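Local coordinates for mobilization protein A (Pseudomonas aeruginosa, PDB 2NS6) that unwinds plasmid DNA locally at the origin of transfer and cuts one of its strands, as part of the relaxosome that prepares the plasmid for conjugative transfer, at residues L5-G10 against K162-Q167; Q26-G29 against D34-E37; H45-V50 against R127-I132; D58-Y63 against G68-E73; F76-E81 against K88-E93. All blocks are in the same frame, centred on the assembly; numbering follows the deposited sequence.

Interaction 1 joins strand 5-10, near the N terminus, to the early part of helix 164-181 and so closes a loop that encloses the other four contacts. Interaction 2 follows as a short local closure, bridging the two ends of the link between helix 18-26 and strand 38-44. Just after that strand, interaction 3 begins at 45-50 and reaches forward to 127-132, enclosing interactions 4 and 5. These two come in series: interaction 4 sets helix 53-63 against the entry to strand 71-77, and interaction 5 sets the exit of the same strand against helix 84-99. No contacts cross. Strands 5-10 and 71-77, neighbours in the sheet, connect interactions 1, 4 and 5.

Interaction 1: L5-G10 against K162-Q167; sequences LTAKTG and KAWLEQ
Leu5 and Ala7, on an outermost strand of the five-stranded antiparallel sheet, pack against Trp164 and Leu165 in the early part of helix 164-181. The two strand residues point to the same side, toward the helix, while Thr6 and Lys8 between and beyond them point away. Ala7 meets the indole at its rim and in its plane, with CB 4.0 Å from Trp164 CZ3. Trp164 leaves the helix with CG turned away from its own backbone N (chi1 -174°), which swings the six-membered ring out to the strand. One step along, the branch ends of two leucines approach each other, Leu5 CD2 lying 4.3 Å from Leu165 CD1. The indole also touches Lys72 on the adjacent strand 71-77, and Leu5 continues onto Phe76, Thr168 and Trp172. A polar tie lies just beyond, where Leu5 O accepts a hydrogen bond from Arg169 NE, an arginine also paired with Glu166 OE1. Between the two segments themselves there is no hydrogen bond, and only 137 Å² is buried. The union of strand and helix here therefore rests on light apolar contact, while polar directionality comes from Arg169 one turn further on.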
# COMPACT_ATOMS: atom_id res chain seq x y z
N LEU A 5 14.04 -2.10 -4.75
CA LEU A 5 12.60 -2.23 -4.55
C LEU A 5 12.15 -3.59 -5.05
O LEU A 5 12.57 -4.02 -6.13
CB LEU A 5 11.87 -1.12 -5.30
CG LEU A 5 10.34 -1.10 -5.30
CD1 LEU A 5 9.84 0.32 -5.51
CD2 LEU A 5 9.80 -2.02 -6.40
N THR A 6 11.32 -4.27 -4.27
CA THR A 6 10.81 -5.59 -4.67
C THR A 6 9.30 -5.55 -4.53
O THR A 6 8.73 -4.57 -4.05
CB THR A 6 11.35 -6.71 -3.76
OG1 THR A 6 10.97 -6.44 -2.40
CG2 THR A 6 12.88 -6.79 -3.83
N ALA A 7 8.63 -6.62 -4.96
CA ALA A 7 7.18 -6.67 -4.87
C ALA A 7 6.65 -8.09 -4.98
O ALA A 7 7.27 -8.94 -5.60
CB ALA A 7 6.58 -5.81 -5.98
N LYS A 8 5.49 -8.33 -4.36
CA LYS A 8 4.85 -9.64 -4.40
C LYS A 8 3.36 -9.51 -4.05
O LYS A 8 2.96 -8.55 -3.38
CB LYS A 8 5.52 -10.60 -3.42
CG LYS A 8 5.62 -10.08 -2.00
CD LYS A 8 6.03 -11.18 -1.03
CE LYS A 8 7.34 -11.82 -1.45
NZ LYS A 8 8.41 -10.79 -1.61
N THR A 9 2.55 -10.47 -4.50
CA THR A 9 1.11 -10.45 -4.24
C THR A 9 0.73 -11.41 -3.11
O THR A 9 1.42 -12.40 -2.86
CB THR A 9 0.31 -10.85 -5.52
OG1 THR A 9 0.80 -10.11 -6.65
CG2 THR A 9 -1.18 -10.54 -5.34
N GLY A 10 -0.38 -11.12 -2.42
CA GLY A 10 -0.83 -11.99 -1.34
C GLY A 10 -2.23 -12.54 -1.58
O GLY A 10 -3.18 -11.77 -1.72
N LYS A 162 4.12 -7.11 -17.05
CA LYS A 162 5.48 -7.58 -16.80
C LYS A 162 6.45 -6.42 -16.63
O LYS A 162 7.38 -6.49 -15.82
CB LYS A 162 5.93 -8.46 -17.95
N ALA A 163 6.23 -5.36 -17.39
CA ALA A 163 7.08 -4.18 -17.33
C ALA A 163 6.85 -3.37 -16.06
O ALA A 163 7.65 -2.50 -15.74
CB ALA A 163 6.83 -3.30 -18.56
N TRP A 164 5.77 -3.67 -15.34
CA TRP A 164 5.46 -2.91 -14.14
C TRP A 164 6.57 -2.85 -13.09
O TRP A 164 6.83 -1.79 -12.51
CB TRP A 164 4.19 -3.44 -13.48
CG TRP A 164 3.74 -2.60 -12.32
CD1 TRP A 164 3.02 -1.44 -12.37
CD2 TRP A 164 4.03 -2.83 -10.93
NE1 TRP A 164 2.84 -0.94 -11.10
CE2 TRP A 164 3.45 -1.77 -10.20
CE3 TRP A 164 4.73 -3.83 -10.24
CZ2 TRP A 164 3.55 -1.68 -8.81
CZ3 TRP A 164 4.82 -3.74 -8.86
CH2 TRP A 164 4.24 -2.67 -8.16
N LEU A 165 7.23 -3.98 -12.83
CA LEU A 165 8.28 -4.03 -11.83
C LEU A 165 9.43 -3.05 -12.09
O LEU A 165 9.76 -2.24 -11.23
CB LEU A 165 8.82 -5.45 -11.70
CG LEU A 165 10.04 -5.64 -10.78
CD1 LEU A 165 9.77 -5.01 -9.43
CD2 LEU A 165 10.36 -7.13 -10.64
N GLU A 166 10.02 -3.11 -13.28
CA GLU A 166 11.12 -2.21 -13.60
C GLU A 166 10.64 -0.77 -13.74
O GLU A 166 11.33 0.17 -13.34
CB GLU A 166 11.84 -2.69 -14.87
CG GLU A 166 12.51 -4.04 -14.66
CD GLU A 166 13.64 -3.98 -13.64
OE1 GLU A 166 13.93 -5.02 -13.00
OE2 GLU A 166 14.26 -2.90 -13.50
N GLN A 167 9.44 -0.59 -14.30
CA GLN A 167 8.87 0.74 -14.44
C GLN A 167 8.69 1.35 -13.05
O GLN A 167 8.86 2.56 -12.86
CB GLN A 167 7.52 0.67 -15.14
CG GLN A 167 7.57 0.93 -16.64
CD GLN A 167 6.28 0.51 -17.34
OE1 GLN A 167 5.19 0.61 -16.77
NE2 GLN A 167 6.41 0.04 -18.58

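Interaction 2: Q26-G29 against D34-E37; sequences QREG and DMDE
Arg27 and Asp34 form the ionic part of the contact: Arg27 NH1 stands 2.8 Å from Asp34 OD2 in a salt bridge. Their side chains run side by side in the same direction, and the guanidinium and carboxylate planes are only 14° apart. Arg27 NH1 also makes a weak but nearly straight hydrogen bond to Asp34 O (3.3 Å), which lies at the edge of the guanidinium, in its plane. Two acceptors from one residue thus hold the NH1 corner, and the bend of the arginine chain at chi2 (-50°) folds it back over the Asp34 carbonyl to reach them.

Van der Waals contacts fill in the remainder. Glu37 CB approaches Arg27 NH1 obliquely at 3.5 Å. Met35 covers the other end of the arginine, its CG 4.0 Å from Arg27 CB. A turn at the last methionine torsion (chi3 86°) brings Met35 CE to 3.3 Å from Arg27 O, and the methyl also touches Gln26 O and Glu28 OE1.

Outside the contact, Arg27 makes a cation-pi interaction with Tyr24, the probable carrier of the covalent DNA intermediate, and Glu37 touches the metal ligand His111. With its positive phi and two bonds back into the last turn, Arg27 closes helix 18-26 in a Schellman motif. The arrangement is thus a helix C-terminus pinned to the loop that leads into strand 38-44, beside the nicking site.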
# COMPACT_ATOMS: atom_id res chain seq x y z
N GLN A 26 2.43 -2.11 10.70
CA GLN A 26 2.09 -0.90 11.45
C GLN A 26 2.31 -1.11 12.95
O GLN A 26 2.17 -0.18 13.74
CB GLN A 26 0.63 -0.49 11.24
CG GLN A 26 0.26 0.01 9.85
CD GLN A 26 -1.21 0.42 9.78
OE1 GLN A 26 -2.11 -0.42 9.79
NE2 GLN A 26 -1.45 1.72 9.75
N ARG A 27 2.64 -2.34 13.34
CA ARG A 27 2.82 -2.69 14.75
C ARG A 27 1.58 -2.31 15.56
O ARG A 27 1.66 -1.61 16.58
CB ARG A 27 4.09 -2.04 15.33
CG ARG A 27 5.40 -2.63 14.77
CD ARG A 27 5.39 -4.16 14.84
NE ARG A 27 6.37 -4.83 13.97
CZ ARG A 27 7.67 -4.92 14.22
NH1 ARG A 27 8.18 -4.39 15.32
NH2 ARG A 27 8.46 -5.58 13.39
N GLU A 28 0.42 -2.76 15.07
CA GLU A 28 -0.86 -2.51 15.72
C GLU A 28 -1.39 -3.84 16.25
O GLU A 28 -0.74 -4.88 16.11
CB GLU A 28 -1.88 -1.94 14.72
CG GLU A 28 -1.52 -0.58 14.12
CD GLU A 28 -1.87 0.59 15.03
OE1 GLU A 28 -1.59 0.51 16.25
OE2 GLU A 28 -2.41 1.60 14.52
N GLY A 29 -2.56 -3.80 16.86
CA GLY A 29 -3.15 -5.01 17.40
C GLY A 29 -2.22 -5.69 18.39
O GLY A 29 -1.69 -5.04 19.30
N ASP A 34 5.14 -3.11 20.80
CA ASP A 34 6.43 -3.23 20.13
C ASP A 34 6.39 -2.36 18.87
O ASP A 34 6.51 -2.88 17.76
CB ASP A 34 6.69 -4.70 19.75
CG ASP A 34 8.06 -4.92 19.11
OD1 ASP A 34 9.09 -4.64 19.77
OD2 ASP A 34 8.11 -5.38 17.94
N MET A 35 6.23 -1.06 19.05
CA MET A 35 6.14 -0.13 17.93
C MET A 35 7.41 0.65 17.61
O MET A 35 7.44 1.42 16.65
CB MET A 35 5.02 0.88 18.18
CG MET A 35 3.68 0.26 18.54
SD MET A 35 2.41 1.52 18.65
CE MET A 35 1.91 1.63 16.95
N ASP A 36 8.46 0.47 18.39
CA ASP A 36 9.69 1.20 18.15
C ASP A 36 10.25 1.03 16.74
O ASP A 36 10.92 1.93 16.23
CB ASP A 36 10.73 0.83 19.20
CG ASP A 36 10.64 1.73 20.42
OD1 ASP A 36 9.51 2.20 20.70
OD2 ASP A 36 11.66 1.96 21.09
N GLU A 37 9.94 -0.09 16.10
CA GLU A 37 10.40 -0.32 14.74
C GLU A 37 9.65 0.57 13.72
O GLU A 37 10.16 0.83 12.63
CB GLU A 37 10.25 -1.79 14.39
CG GLU A 37 10.59 -2.15 12.96
CD GLU A 37 12.05 -1.95 12.63
OE1 GLU A 37 12.42 -2.11 11.45
OE2 GLU A 37 12.83 -1.63 13.55

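Interaction 3: H45-V50 against R127-I132; sequences HMPEFV and RINDGI. With MN (manganese (II) ion), chain C.
Two loops come together at Pro47 and Asn129, whose CA atoms are 6.8 Å apart, and Pro47 opens a type I turn closed by Val50 N to Pro47 O (3.0 Å). The link across is one hydrogen bond, from Asn129 ND2 to His45 O, 3.0 Å long and close to straight at 169°. The acceptor lies in the plane of the asparagine amide, yet the donor sits 58° above the plane of the His45 carbonyl. At the other end of the amide, Asn129 OD1 accepts from Gly131 N (2.8 Å), an Asx turn. With both ends engaged, the amide is fixed in rotation. Asp130 OD1 forms a second Asx turn with Ile132 N, and also pairs with Arg134. Asn129 ND2 also rests against Pro47, 3.6 Å from Pro47 N.

While its carbonyl is gripped by Asn129, the His45 ring binds a manganese ion through NE2 at 2.4 Å. Gln96 is a further ligand, and a water lies 2.5 Å from the manganese. His45 ND1 is hydrogen-bonded to Leu104 O, so both ring nitrogens are engaged and the ring is held in its rotation. Trp139 of helix 136-139 packs on both Pro47 and Asn129, Tyr56 of helix 53-63 touches Pro47, and His45 leans on helix 84-99 just beyond the end of strand 38-44.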
# COMPACT_ATOMS: atom_id res chain seq x y z
N HIS A 45 -7.22 6.59 0.33
CA HIS A 45 -8.22 6.07 -0.59
C HIS A 45 -9.20 5.05 -0.02
O HIS A 45 -9.77 4.26 -0.77
CB HIS A 45 -7.53 5.45 -1.80
CG HIS A 45 -6.55 6.37 -2.46
ND1 HIS A 45 -5.36 5.92 -2.99
CD2 HIS A 45 -6.57 7.71 -2.65
CE1 HIS A 45 -4.67 6.95 -3.47
NE2 HIS A 45 -5.38 8.04 -3.27
N MET A 46 -9.39 5.05 1.30
CA MET A 46 -10.31 4.10 1.93
C MET A 46 -11.78 4.47 1.72
O MET A 46 -12.18 5.62 1.87
CB MET A 46 -10.03 4.02 3.44
CG MET A 46 -8.74 3.35 3.81
SD MET A 46 -8.66 1.64 3.24
CE MET A 46 -6.93 1.27 3.52
N PRO A 47 -12.61 3.48 1.36
CA PRO A 47 -14.04 3.71 1.13
C PRO A 47 -14.74 4.06 2.43
O PRO A 47 -14.26 3.74 3.52
CB PRO A 47 -14.52 2.39 0.52
CG PRO A 47 -13.59 1.38 1.11
CD PRO A 47 -12.25 2.08 1.05
N GLU A 48 -15.89 4.73 2.31
CA GLU A 48 -16.65 5.17 3.46
C GLU A 48 -16.94 4.13 4.55
O GLU A 48 -16.94 4.47 5.73
CB GLU A 48 -17.96 5.82 2.98
CG GLU A 48 -18.92 6.26 4.09
CD GLU A 48 -18.29 7.20 5.11
OE1 GLU A 48 -17.72 8.24 4.72
OE2 GLU A 48 -18.37 6.88 6.32
N PHE A 49 -17.17 2.87 4.19
CA PHE A 49 -17.47 1.87 5.22
C PHE A 49 -16.30 1.63 6.18
O PHE A 49 -16.49 1.06 7.26
CB PHE A 49 -17.92 0.55 4.58
CG PHE A 49 -16.80 -0.30 4.05
CD1 PHE A 49 -15.98 -1.01 4.92
CD2 PHE A 49 -16.57 -0.40 2.68
CE1 PHE A 49 -14.94 -1.81 4.44
CE2 PHE A 49 -15.53 -1.20 2.19
CZ PHE A 49 -14.72 -1.90 3.07
N VAL A 50 -15.10 2.06 5.81
CA VAL A 50 -13.90 1.88 6.63
C VAL A 50 -13.73 2.96 7.71
O VAL A 50 -13.58 4.13 7.39
CB VAL A 50 -12.63 1.89 5.73
CG1 VAL A 50 -11.37 1.93 6.58
CG2 VAL A 50 -12.61 0.64 4.83
N ARG A 127 -8.32 -2.56 -6.05
CA ARG A 127 -9.73 -2.22 -6.20
C ARG A 127 -9.80 -0.73 -6.42
O ARG A 127 -9.19 0.04 -5.68
CB ARG A 127 -10.52 -2.58 -4.93
CG ARG A 127 -10.60 -4.08 -4.66
CD ARG A 127 -11.70 -4.73 -5.50
NE ARG A 127 -11.70 -6.18 -5.40
CZ ARG A 127 -12.70 -6.95 -5.81
NH1 ARG A 127 -13.77 -6.40 -6.36
NH2 ARG A 127 -12.62 -8.27 -5.69
N ILE A 128 -10.53 -0.32 -7.44
CA ILE A 128 -10.66 1.08 -7.79
C ILE A 128 -11.73 1.78 -6.97
O ILE A 128 -12.91 1.43 -7.04
CB ILE A 128 -11.00 1.22 -9.28
CG1 ILE A 128 -9.91 0.53 -10.11
CG2 ILE A 128 -11.16 2.68 -9.67
CD1 ILE A 128 -10.24 0.38 -11.58
N ASN A 129 -11.33 2.78 -6.19
CA ASN A 129 -12.33 3.50 -5.41
C ASN A 129 -12.96 4.56 -6.29
O ASN A 129 -12.36 5.61 -6.56
CB ASN A 129 -11.71 4.16 -4.18
CG ASN A 129 -12.76 4.70 -3.23
OD1 ASN A 129 -13.90 4.95 -3.64
ND2 ASN A 129 -12.39 4.89 -1.98
N ASP A 130 -14.18 4.29 -6.75
CA ASP A 130 -14.91 5.21 -7.62
C ASP A 130 -15.77 6.19 -6.83
O ASP A 130 -16.56 6.93 -7.41
CB ASP A 130 -15.79 4.43 -8.59
CG ASP A 130 -16.61 3.35 -7.91
OD1 ASP A 130 -16.81 3.44 -6.68
OD2 ASP A 130 -17.07 2.42 -8.59
N GLY A 131 -15.62 6.21 -5.51
CA GLY A 131 -16.40 7.12 -4.70
C GLY A 131 -17.83 6.67 -4.44
O GLY A 131 -18.60 7.39 -3.82
N ILE A 132 -18.17 5.48 -4.91
CA ILE A 132 -19.51 4.92 -4.71
C ILE A 132 -19.53 4.08 -3.44
O ILE A 132 -18.80 3.08 -3.34
CB ILE A 132 -19.93 4.04 -5.90
CG1 ILE A 132 -20.09 4.90 -7.15
CG2 ILE A 132 -21.22 3.30 -5.58
CD1 ILE A 132 -20.25 4.10 -8.41
MN MN C . -5.09 10.36 -3.77
O HOH W 1 -5.24 10.62 -6.25

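Interaction 4: D58-Y63 against G68-E73; sequences DAADLY and GRLFKE
Leu70 plugs its branched end against Ala60 and Asp61 on helix 53-63, a buried contact between the helix and the chain entering strand 71-77. The CA atoms of Ala60 and Leu70 are 6.2 Å apart, close enough for a single leucine to fill the gap. With CG opposite the carbonyl carbon (chi1 -65°), Leu70 divides its methyls over the helix surface. Leu70 CD2 sits 3.3 Å from Ala60 O and 4.2 Å from Ala60 CB, and so lies on the backbone as much as on the methyl. Leu70 CD1 turns to Asp61, 3.7 Å from Asp61 OD2, the two side chains crossing at about a right angle.

The carboxylate of Asp61 has its polar partners outside the two segments: OD1 bonds to Ser17 OG and Arg19 N, and OD2 to Ala18 N. Amides at the start of helix 18-26 would be expected to favour the charged form of this aspartate. Leu70 thus covers a group already satisfied by hydrogen bonds, and no hydrogen bond joins the two segments. Phe140 packs on Ala60, while the backbone of Leu70 is hydrogen-bonded to Gly10 at the end of the edge strand.

The arrangement is a tight helix-to-strand connection, four residues separating the segments. It seats helix 53-63 at one end of the five-stranded antiparallel sheet characteristic of relaxases of the Rep clan, where strand 71-77 runs between strands 5-10 and 117-124.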
# COMPACT_ATOMS: atom_id res chain seq x y z
N ASP A 58 -9.66 -6.39 6.98
CA ASP A 58 -10.50 -7.42 7.61
C ASP A 58 -11.51 -7.91 6.56
O ASP A 58 -11.69 -9.11 6.38
CB ASP A 58 -11.28 -6.86 8.81
CG ASP A 58 -10.43 -6.68 10.07
OD1 ASP A 58 -9.49 -7.48 10.30
OD2 ASP A 58 -10.73 -5.75 10.85
N ALA A 59 -12.16 -6.96 5.89
CA ALA A 59 -13.16 -7.28 4.87
C ALA A 59 -12.51 -8.06 3.74
O ALA A 59 -13.01 -9.10 3.31
CB ALA A 59 -13.80 -6.00 4.33
N ALA A 60 -11.39 -7.55 3.24
CA ALA A 60 -10.68 -8.22 2.17
C ALA A 60 -10.48 -9.70 2.54
O ALA A 60 -10.75 -10.57 1.73
CB ALA A 60 -9.34 -7.54 1.93
N ASP A 61 -10.03 -9.96 3.77
CA ASP A 61 -9.80 -11.34 4.22
C ASP A 61 -11.12 -12.12 4.35
O ASP A 61 -11.17 -13.31 4.06
CB ASP A 61 -9.10 -11.37 5.59
CG ASP A 61 -7.60 -11.05 5.51
OD1 ASP A 61 -7.01 -10.74 6.57
OD2 ASP A 61 -7.01 -11.14 4.41
N LEU A 62 -12.17 -11.45 4.79
CA LEU A 62 -13.45 -12.11 4.98
C LEU A 62 -14.32 -12.20 3.73
O LEU A 62 -15.20 -13.07 3.65
CB LEU A 62 -14.23 -11.39 6.09
CG LEU A 62 -15.64 -11.91 6.41
CD1 LEU A 62 -15.57 -13.35 6.92
CD2 LEU A 62 -16.26 -11.01 7.46
N TYR A 63 -14.08 -11.34 2.74
CA TYR A 63 -14.90 -11.35 1.53
C TYR A 63 -14.25 -11.63 0.18
O TYR A 63 -14.94 -12.05 -0.74
CB TYR A 63 -15.68 -10.03 1.44
CG TYR A 63 -16.61 -9.80 2.62
CD1 TYR A 63 -16.39 -8.76 3.51
CD2 TYR A 63 -17.68 -10.65 2.86
CE1 TYR A 63 -17.21 -8.57 4.62
CE2 TYR A 63 -18.51 -10.48 3.97
CZ TYR A 63 -18.26 -9.44 4.85
OH TYR A 63 -19.05 -9.29 5.96
N GLY A 68 -8.39 -14.86 -5.19
CA GLY A 68 -8.35 -13.43 -5.46
C GLY A 68 -7.09 -12.81 -4.88
O GLY A 68 -6.47 -13.39 -3.99
N ARG A 69 -6.72 -11.64 -5.39
CA ARG A 69 -5.53 -10.93 -4.92
C ARG A 69 -5.89 -9.97 -3.79
O ARG A 69 -6.47 -8.91 -4.02
CB ARG A 69 -4.91 -10.15 -6.09
CG ARG A 69 -4.57 -11.01 -7.32
CD ARG A 69 -4.53 -10.18 -8.60
NE ARG A 69 -3.46 -9.18 -8.62
CZ ARG A 69 -2.17 -9.46 -8.82
NH1 ARG A 69 -1.79 -10.72 -9.02
NH2 ARG A 69 -1.27 -8.49 -8.83
N LEU A 70 -5.54 -10.35 -2.56
CA LEU A 70 -5.83 -9.52 -1.40
C LEU A 70 -5.09 -8.18 -1.44
O LEU A 70 -5.64 -7.14 -1.05
CB LEU A 70 -5.45 -10.27 -0.11
CG LEU A 70 -6.27 -11.53 0.19
CD1 LEU A 70 -5.57 -12.33 1.27
CD2 LEU A 70 -7.69 -11.15 0.63
N PHE A 71 -3.85 -8.20 -1.93
CA PHE A 71 -3.06 -6.98 -2.03
C PHE A 71 -1.71 -7.23 -2.69
O PHE A 71 -1.26 -8.37 -2.79
CB PHE A 71 -2.85 -6.38 -0.63
CG PHE A 71 -2.09 -7.27 0.30
CD1 PHE A 71 -0.70 -7.31 0.27
CD2 PHE A 71 -2.76 -8.13 1.16
CE1 PHE A 71 0.01 -8.18 1.08
CE2 PHE A 71 -2.07 -9.01 1.98
CZ PHE A 71 -0.68 -9.04 1.95
N LYS A 72 -1.09 -6.16 -3.15
CA LYS A 72 0.22 -6.19 -3.79
C LYS A 72 1.14 -5.48 -2.80
O LYS A 72 1.01 -4.28 -2.55
CB LYS A 72 0.17 -5.42 -5.11
CG LYS A 72 1.48 -5.41 -5.90
CD LYS A 72 1.82 -6.78 -6.46
CE LYS A 72 3.04 -6.73 -7.38
NZ LYS A 72 2.73 -6.06 -8.68
N GLU A 73 2.07 -6.24 -2.23
CA GLU A 73 3.02 -5.70 -1.26
C GLU A 73 4.29 -5.22 -1.95
O GLU A 73 4.93 -5.96 -2.69
CB GLU A 73 3.37 -6.77 -0.24
CG GLU A 73 4.51 -6.39 0.71
CD GLU A 73 4.66 -7.39 1.83
OE1 GLU A 73 4.76 -8.60 1.54
OE2 GLU A 73 4.66 -6.96 3.01

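Interaction 5: F76-E81 against K88-E93; sequences FALPVE and KALASE
Leu78 and Pro79, where the chain leaves strand 71-77 in an extended path, face the helical backbone of 88-93, with the CA atoms of Leu78 and Ala91 8.2 Å apart. Six residues separate the two segments, and the chain turns back within them to lay helix 84-99 beside the strand end.

Leu90 carries the contact. Its CG is trans to the backbone N (chi1 173°), extending the side chain off the helix so that it meets Pro79 tip to tip: CD2 of Leu90 is 4.0 Å from CD of Pro79. Leu90 CD2 also lies 4.5 Å from Leu78 CD2, so one leucine branch touches both a leucine and a proline ring. All three residues are buried, and no hydrogen bond crosses between the segments. Phe76, further back on the strand, directs its side chain toward the helix without close contact there. Its ring packs edge-to-face on Phe94 and also meets Trp172.

Helix 164-181 closes over the group, with Trp172 touching both Leu78 and Leu90. Glu93 OE1 adds polar ties to that helix through Arg178 and His175. Leu78 and Ala91 both touch Ile110 of strand 106-113. Strands 71-77 and 106-113 run parallel, with 117-124 inserted between them, so this contact belongs to a split beta-alpha-beta crossover. Its helix packs on the sheet that carries the metal-binding histidines His111, His119 and His121.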
# COMPACT_ATOMS: atom_id res chain seq x y z
N PHE A 76 10.63 -1.02 -0.39
CA PHE A 76 11.73 -0.23 -0.93
C PHE A 76 12.56 0.45 0.15
O PHE A 76 12.03 0.91 1.16
CB PHE A 76 11.20 0.81 -1.93
CG PHE A 76 9.98 1.56 -1.45
CD1 PHE A 76 8.73 0.97 -1.47
CD2 PHE A 76 10.10 2.86 -0.97
CE1 PHE A 76 7.60 1.66 -1.02
CE2 PHE A 76 8.97 3.56 -0.53
CZ PHE A 76 7.73 2.96 -0.55
N ALA A 77 13.88 0.47 -0.04
CA ALA A 77 14.78 1.09 0.91
C ALA A 77 14.67 2.61 0.80
O ALA A 77 14.41 3.14 -0.28
CB ALA A 77 16.22 0.64 0.64
N LEU A 78 14.88 3.30 1.92
CA LEU A 78 14.82 4.77 1.96
C LEU A 78 16.23 5.36 2.13
O LEU A 78 17.07 4.80 2.83
CB LEU A 78 13.94 5.22 3.13
CG LEU A 78 12.44 4.90 3.05
CD1 LEU A 78 11.78 5.15 4.39
CD2 LEU A 78 11.79 5.75 1.95
N PRO A 79 16.51 6.51 1.47
CA PRO A 79 17.83 7.13 1.59
C PRO A 79 18.13 7.50 3.05
O PRO A 79 17.33 8.19 3.69
CB PRO A 79 17.72 8.36 0.70
CG PRO A 79 16.72 7.94 -0.34
CD PRO A 79 15.68 7.23 0.49
N VAL A 80 19.27 7.04 3.57
CA VAL A 80 19.64 7.33 4.96
C VAL A 80 19.99 8.79 5.24
O VAL A 80 19.88 9.24 6.38
CB VAL A 80 20.84 6.48 5.44
CG1 VAL A 80 20.36 5.11 5.90
CG2 VAL A 80 21.86 6.33 4.32
N GLU A 81 20.41 9.52 4.22
CA GLU A 81 20.79 10.92 4.38
C GLU A 81 19.58 11.80 4.69
O GLU A 81 19.70 12.81 5.38
CB GLU A 81 21.46 11.44 3.10
CG GLU A 81 22.59 10.57 2.54
CD GLU A 81 22.18 9.83 1.27
OE1 GLU A 81 21.27 8.98 1.34
OE2 GLU A 81 22.77 10.11 0.20
N LYS A 88 9.26 10.73 5.19
CA LYS A 88 7.80 10.64 5.23
C LYS A 88 7.18 11.23 3.96
O LYS A 88 6.30 10.63 3.37
CB LYS A 88 7.23 11.39 6.44
CG LYS A 88 7.56 10.77 7.78
CD LYS A 88 7.00 11.63 8.91
CE LYS A 88 7.29 11.01 10.25
NZ LYS A 88 6.63 11.75 11.36
N ALA A 89 7.63 12.42 3.56
CA ALA A 89 7.09 13.05 2.36
C ALA A 89 7.37 12.19 1.14
O ALA A 89 6.48 11.99 0.30
CB ALA A 89 7.68 14.45 2.18
N LEU A 90 8.59 11.68 1.03
CA LEU A 90 8.97 10.85 -0.12
C LEU A 90 8.13 9.57 -0.25
O LEU A 90 7.64 9.26 -1.34
CB LEU A 90 10.46 10.47 -0.03
CG LEU A 90 10.99 9.47 -1.06
CD1 LEU A 90 10.79 10.00 -2.47
CD2 LEU A 90 12.46 9.19 -0.80
N ALA A 91 7.97 8.84 0.85
CA ALA A 91 7.19 7.61 0.86
C ALA A 91 5.73 7.87 0.48
O ALA A 91 5.16 7.15 -0.35
CB ALA A 91 7.25 6.95 2.25
N SER A 92 5.14 8.90 1.09
CA SER A 92 3.76 9.27 0.80
C SER A 92 3.66 9.61 -0.67
O SER A 92 2.75 9.16 -1.38
CB SER A 92 3.34 10.50 1.61
OG SER A 92 3.57 10.32 2.99
N GLU A 93 4.60 10.43 -1.12
CA GLU A 93 4.65 10.86 -2.51
C GLU A 93 4.68 9.66 -3.45
O GLU A 93 3.92 9.62 -4.42
CB GLU A 93 5.88 11.74 -2.74
CG GLU A 93 5.95 12.39 -4.11
CD GLU A 93 7.33 12.95 -4.42
OE1 GLU A 93 8.29 12.16 -4.47
OE2 GLU A 93 7.45 14.18 -4.60